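Local coordinates for protein succinate dehydrogenase (Membrane anchor subunit) (Mycolicibacterium smegmatis, PDB 7D6V) that probably anchors the Sdh1 succinate dehydrogenase in the membrane, holding a two-iron, two-sulfur cluster and binding ubiquinone-1 as electrons pass from succinate to quinone, at residues V125-S128 against P129-C132. Sequence-based numbering, arbitrary orientation.
Sequences VWQS and PTAC. With PEV ((1S)-2-{[(2-aminoethoxy)(hydroxy)phosphoryl]oxy}-1-[(palmitoyloxy)methyl]ethyl stearate), chain I.
Gln127 and Thr130 join side chains across the reverse turn just beyond helix 115-124, Gln127 itself taking a positive phi (55°) that breaks the helical path. The bond across the turn runs from Thr130 OG1 to Gln127 OE1 at 3.0 Å; the hydroxyl approaches one lone pair of the amide oxygen within the carbonyl plane, making an angle of 132° with the C=O bond at OE1. Bent at chi2 (-59°), the Gln127 chain folds back so that its amide spans the turn; a weak bond from NE2 to Val125 O is doubtful, because the position of NE2 is uncertain. Van der Waals contacts flank the bond: Thr130 OG1 is 3.4 Å from Gln127 CB, and Thr130 CG2 lies as close to Gln127 OE1.

Trp126 O accepts a hydrogen bond from His138 NE2. Farther along, Cys132 SG forms a disulfide with Cys208 SG of the iron-sulfur subunit, tying this loop to the neighbouring chain.

On the lipid side, the phosphatidylethanolamine (PEV) lays its ester carbonyl and first acyl carbons over one face of the Trp126 indole. PEV O31 stands 3.0 Å above the plane of the Trp126 ring, toward the rim, while phosphate oxygen O1P lies in plane at the edge. PEV C34 sits 3.5 Å from Trp126 CG.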
ATOM      1  N   VAL C 125     -28.247   4.915 -19.322  1.00 13.72           N
ATOM      2  CA  VAL C 125     -29.008   5.860 -20.127  1.00 13.72           C
ATOM      3  C   VAL C 125     -28.208   7.122 -20.399  1.00 13.72           C
ATOM      4  O   VAL C 125     -28.105   7.574 -21.540  1.00 13.72           O
ATOM      5  CB  VAL C 125     -30.339   6.187 -19.418  1.00 13.72           C
ATOM      6  CG1 VAL C 125     -31.192   7.106 -20.273  1.00 13.72           C
ATOM      7  CG2 VAL C 125     -31.080   4.912 -19.072  1.00 13.72           C
ATOM      8  N   TRP C 126     -27.628   7.709 -19.355  1.00 15.48           N
ATOM      9  CA  TRP C 126     -26.905   8.961 -19.503  1.00 15.48           C
ATOM     10  C   TRP C 126     -25.474   8.757 -19.975  1.00 15.48           C
ATOM     11  O   TRP C 126     -24.815   9.737 -20.335  1.00 15.48           O
ATOM     12  CB  TRP C 126     -26.923   9.730 -18.177  1.00 15.48           C
ATOM     13  CG  TRP C 126     -26.539  11.180 -18.290  1.00 15.48           C
ATOM     14  CD1 TRP C 126     -25.637  11.844 -17.517  1.00 15.48           C
ATOM     15  CD2 TRP C 126     -27.053  12.143 -19.221  1.00 15.48           C
ATOM     16  NE1 TRP C 126     -25.549  13.155 -17.909  1.00 15.48           N
ATOM     17  CE2 TRP C 126     -26.409  13.365 -18.953  1.00 15.48           C
ATOM     18  CE3 TRP C 126     -27.993  12.091 -20.255  1.00 15.48           C
ATOM     19  CZ2 TRP C 126     -26.671  14.523 -19.680  1.00 15.48           C
ATOM     20  CZ3 TRP C 126     -28.250  13.239 -20.976  1.00 15.48           C
ATOM     21  CH2 TRP C 126     -27.593  14.440 -20.684  1.00 15.48           C
ATOM     22  N   GLN C 127     -24.995   7.512 -19.996  1.00 14.16           N
ATOM     23  CA  GLN C 127     -23.664   7.174 -20.501  1.00 14.16           C
ATOM     24  C   GLN C 127     -22.576   7.975 -19.794  1.00 14.16           C
ATOM     25  O   GLN C 127     -21.610   8.412 -20.419  1.00 14.16           O
ATOM     26  CB  GLN C 127     -23.567   7.377 -22.018  1.00 14.16           C
ATOM     27  CG  GLN C 127     -24.791   6.982 -22.826  1.00 14.16           C
ATOM     28  CD  GLN C 127     -25.172   5.531 -22.658  1.00 14.16           C
ATOM     29  OE1 GLN C 127     -24.320   4.672 -22.450  1.00 14.16           O
ATOM     30  NE2 GLN C 127     -26.462   5.245 -22.762  1.00 14.16           N
ATOM     31  N   SER C 128     -22.728   8.175 -18.481  1.00 14.95           N
ATOM     32  CA  SER C 128     -21.771   9.038 -17.801  1.00 14.95           C
ATOM     33  C   SER C 128     -20.406   8.354 -17.817  1.00 14.95           C
ATOM     34  O   SER C 128     -19.519   8.835 -18.518  1.00 14.95           O
ATOM     35  CB  SER C 128     -22.252   9.399 -16.400  1.00 14.95           C
ATOM     36  OG  SER C 128     -23.236  10.412 -16.460  1.00 14.95           O
ATOM     37  N   PRO C 129     -20.159   7.260 -17.114  1.00 13.70           N
ATOM     38  CA  PRO C 129     -19.367   6.217 -17.769  1.00 13.70           C
ATOM     39  C   PRO C 129     -20.292   5.153 -18.335  1.00 13.70           C
ATOM     40  O   PRO C 129     -21.107   4.597 -17.595  1.00 13.70           O
ATOM     41  CB  PRO C 129     -18.461   5.694 -16.651  1.00 13.70           C
ATOM     42  CG  PRO C 129     -19.202   5.942 -15.425  1.00 13.70           C
ATOM     43  CD  PRO C 129     -20.085   7.138 -15.646  1.00 13.70           C
ATOM     44  N   THR C 130     -20.199   4.855 -19.631  1.00 13.92           N
ATOM     45  CA  THR C 130     -20.863   3.657 -20.130  1.00 13.92           C
ATOM     46  C   THR C 130     -20.216   2.420 -19.530  1.00 13.92           C
ATOM     47  O   THR C 130     -20.898   1.527 -19.017  1.00 13.92           O
ATOM     48  CB  THR C 130     -20.812   3.614 -21.657  1.00 13.92           C
ATOM     49  OG1 THR C 130     -21.291   4.853 -22.188  1.00 13.92           O
ATOM     50  CG2 THR C 130     -21.675   2.489 -22.185  1.00 13.92           C
ATOM     51  N   ALA C 131     -18.889   2.375 -19.562  1.00 14.42           N
ATOM     52  CA  ALA C 131     -18.075   1.423 -18.833  1.00 14.42           C
ATOM     53  C   ALA C 131     -16.953   2.203 -18.164  1.00 14.42           C
ATOM     54  O   ALA C 131     -16.840   3.420 -18.325  1.00 14.42           O
ATOM     55  CB  ALA C 131     -17.541   0.320 -19.755  1.00 14.42           C
ATOM     56  N   CYS C 132     -16.108   1.499 -17.415  1.00 15.96           N
ATOM     57  CA  CYS C 132     -15.246   2.174 -16.450  1.00 15.96           C
ATOM     58  C   CYS C 132     -14.166   3.016 -17.121  1.00 15.96           C
ATOM     59  O   CYS C 132     -13.960   4.178 -16.751  1.00 15.96           O
ATOM     60  CB  CYS C 132     -14.650   1.152 -15.490  1.00 15.96           C
ATOM     61  SG  CYS C 132     -15.898   0.671 -14.297  1.00 15.96           S
TER
HETATM   62  C48 PEV I 302     -37.659   0.346 -10.611  1.00 18.60           C
HETATM   63  C47 PEV I 302     -38.363   1.582 -11.159  1.00 18.60           C
HETATM   64  C46 PEV I 302     -37.390   2.747 -11.280  1.00 18.60           C
HETATM   65  C45 PEV I 302     -36.544   2.610 -12.540  1.00 18.60           C
HETATM   66  C44 PEV I 302     -36.196   3.968 -13.135  1.00 18.60           C
HETATM   67  C43 PEV I 302     -35.043   3.871 -14.126  1.00 18.60           C
HETATM   68  C42 PEV I 302     -35.266   4.802 -15.307  1.00 18.60           C
HETATM   69  C41 PEV I 302     -34.401   6.048 -15.190  1.00 18.60           C
HETATM   70  C40 PEV I 302     -34.178   6.702 -16.543  1.00 18.60           C
HETATM   71  C39 PEV I 302     -34.344   8.208 -16.446  1.00 18.60           C
HETATM   72  C38 PEV I 302     -33.090   8.833 -15.852  1.00 18.60           C
HETATM   73  C37 PEV I 302     -32.075   9.159 -16.939  1.00 18.60           C
HETATM   74  C36 PEV I 302     -31.580  10.588 -16.814  1.00 18.60           C
HETATM   75  C35 PEV I 302     -30.247  10.643 -16.083  1.00 18.60           C
HETATM   76  C34 PEV I 302     -29.449  11.861 -16.520  1.00 18.60           C
HETATM   77  C33 PEV I 302     -30.300  13.119 -16.462  1.00 18.60           C
HETATM   78  C32 PEV I 302     -29.784  14.159 -17.443  1.00 18.60           C
HETATM   79  C31 PEV I 302     -28.818  15.113 -16.762  1.00 18.60           C
HETATM   80  O31 PEV I 302     -27.785  14.711 -16.349  1.00 18.60           O
HETATM   81  O2  PEV I 302     -29.149  16.459 -16.632  1.00 18.60           O
HETATM   82  C2  PEV I 302     -28.340  17.289 -17.406  1.00 18.60           C
HETATM   83  C1  PEV I 302     -27.264  17.883 -16.509  1.00 18.60           C
HETATM   84  O3P PEV I 302     -26.141  17.052 -16.565  1.00 18.60           O
HETATM   85  P   PEV I 302     -24.728  17.670 -17.145  1.00 18.60           P
HETATM   86  O1P PEV I 302     -24.736  17.652 -18.652  1.00 18.60           O
HETATM   87  O2P PEV I 302     -23.576  16.845 -16.631  1.00 18.60           O
HETATM   88  O4P PEV I 302     -24.585  19.227 -16.634  1.00 18.60           O
HETATM   89  C4  PEV I 302     -24.899  20.256 -17.527  1.00 18.60           C
HETATM   90  C5  PEV I 302     -25.578  21.376 -16.743  1.00 18.60           C
HETATM   91  N6  PEV I 302     -26.369  22.206 -17.633  1.00 18.60           N
HETATM   92  C3  PEV I 302     -29.197  18.393 -18.019  1.00 18.60           C
HETATM   93  O3  PEV I 302     -30.324  17.784 -18.581  1.00 18.60           O
HETATM   94  C11 PEV I 302     -31.522  18.061 -17.915  1.00 18.60           C
HETATM   95  O11 PEV I 302     -31.917  19.174 -17.841  1.00 18.60           O
HETATM   96  C12 PEV I 302     -32.317  16.930 -17.270  1.00 18.60           C
HETATM   97  C13 PEV I 302     -33.799  16.996 -17.627  1.00 18.60           C
HETATM   98  C14 PEV I 302     -34.495  15.653 -17.431  1.00 18.60           C
HETATM   99  C15 PEV I 302     -34.181  15.028 -16.075  1.00 18.60           C
HETATM  100  C16 PEV I 302     -35.451  14.794 -15.262  1.00 18.60           C
HETATM  101  C17 PEV I 302     -35.456  13.478 -14.485  1.00 18.60           C
HETATM  102  C18 PEV I 302     -34.160  12.680 -14.621  1.00 18.60           C
HETATM  103  C19 PEV I 302     -33.518  12.343 -13.276  1.00 18.60           C
HETATM  104  C20 PEV I 302     -34.199  13.027 -12.091  1.00 18.60           C
HETATM  105  C21 PEV I 302     -33.894  12.321 -10.773  1.00 18.60           C
HETATM  106  C22 PEV I 302     -34.920  12.645  -9.692  1.00 18.60           C
HETATM  107  C23 PEV I 302     -34.504  13.798  -8.782  1.00 18.60           C
HETATM  108  C24 PEV I 302     -35.707  14.657  -8.412  1.00 18.60           C
HETATM  109  C25 PEV I 302     -36.523  14.046  -7.278  1.00 18.60           C
HETATM  110  C26 PEV I 302     -37.968  13.787  -7.691  1.00 18.60           C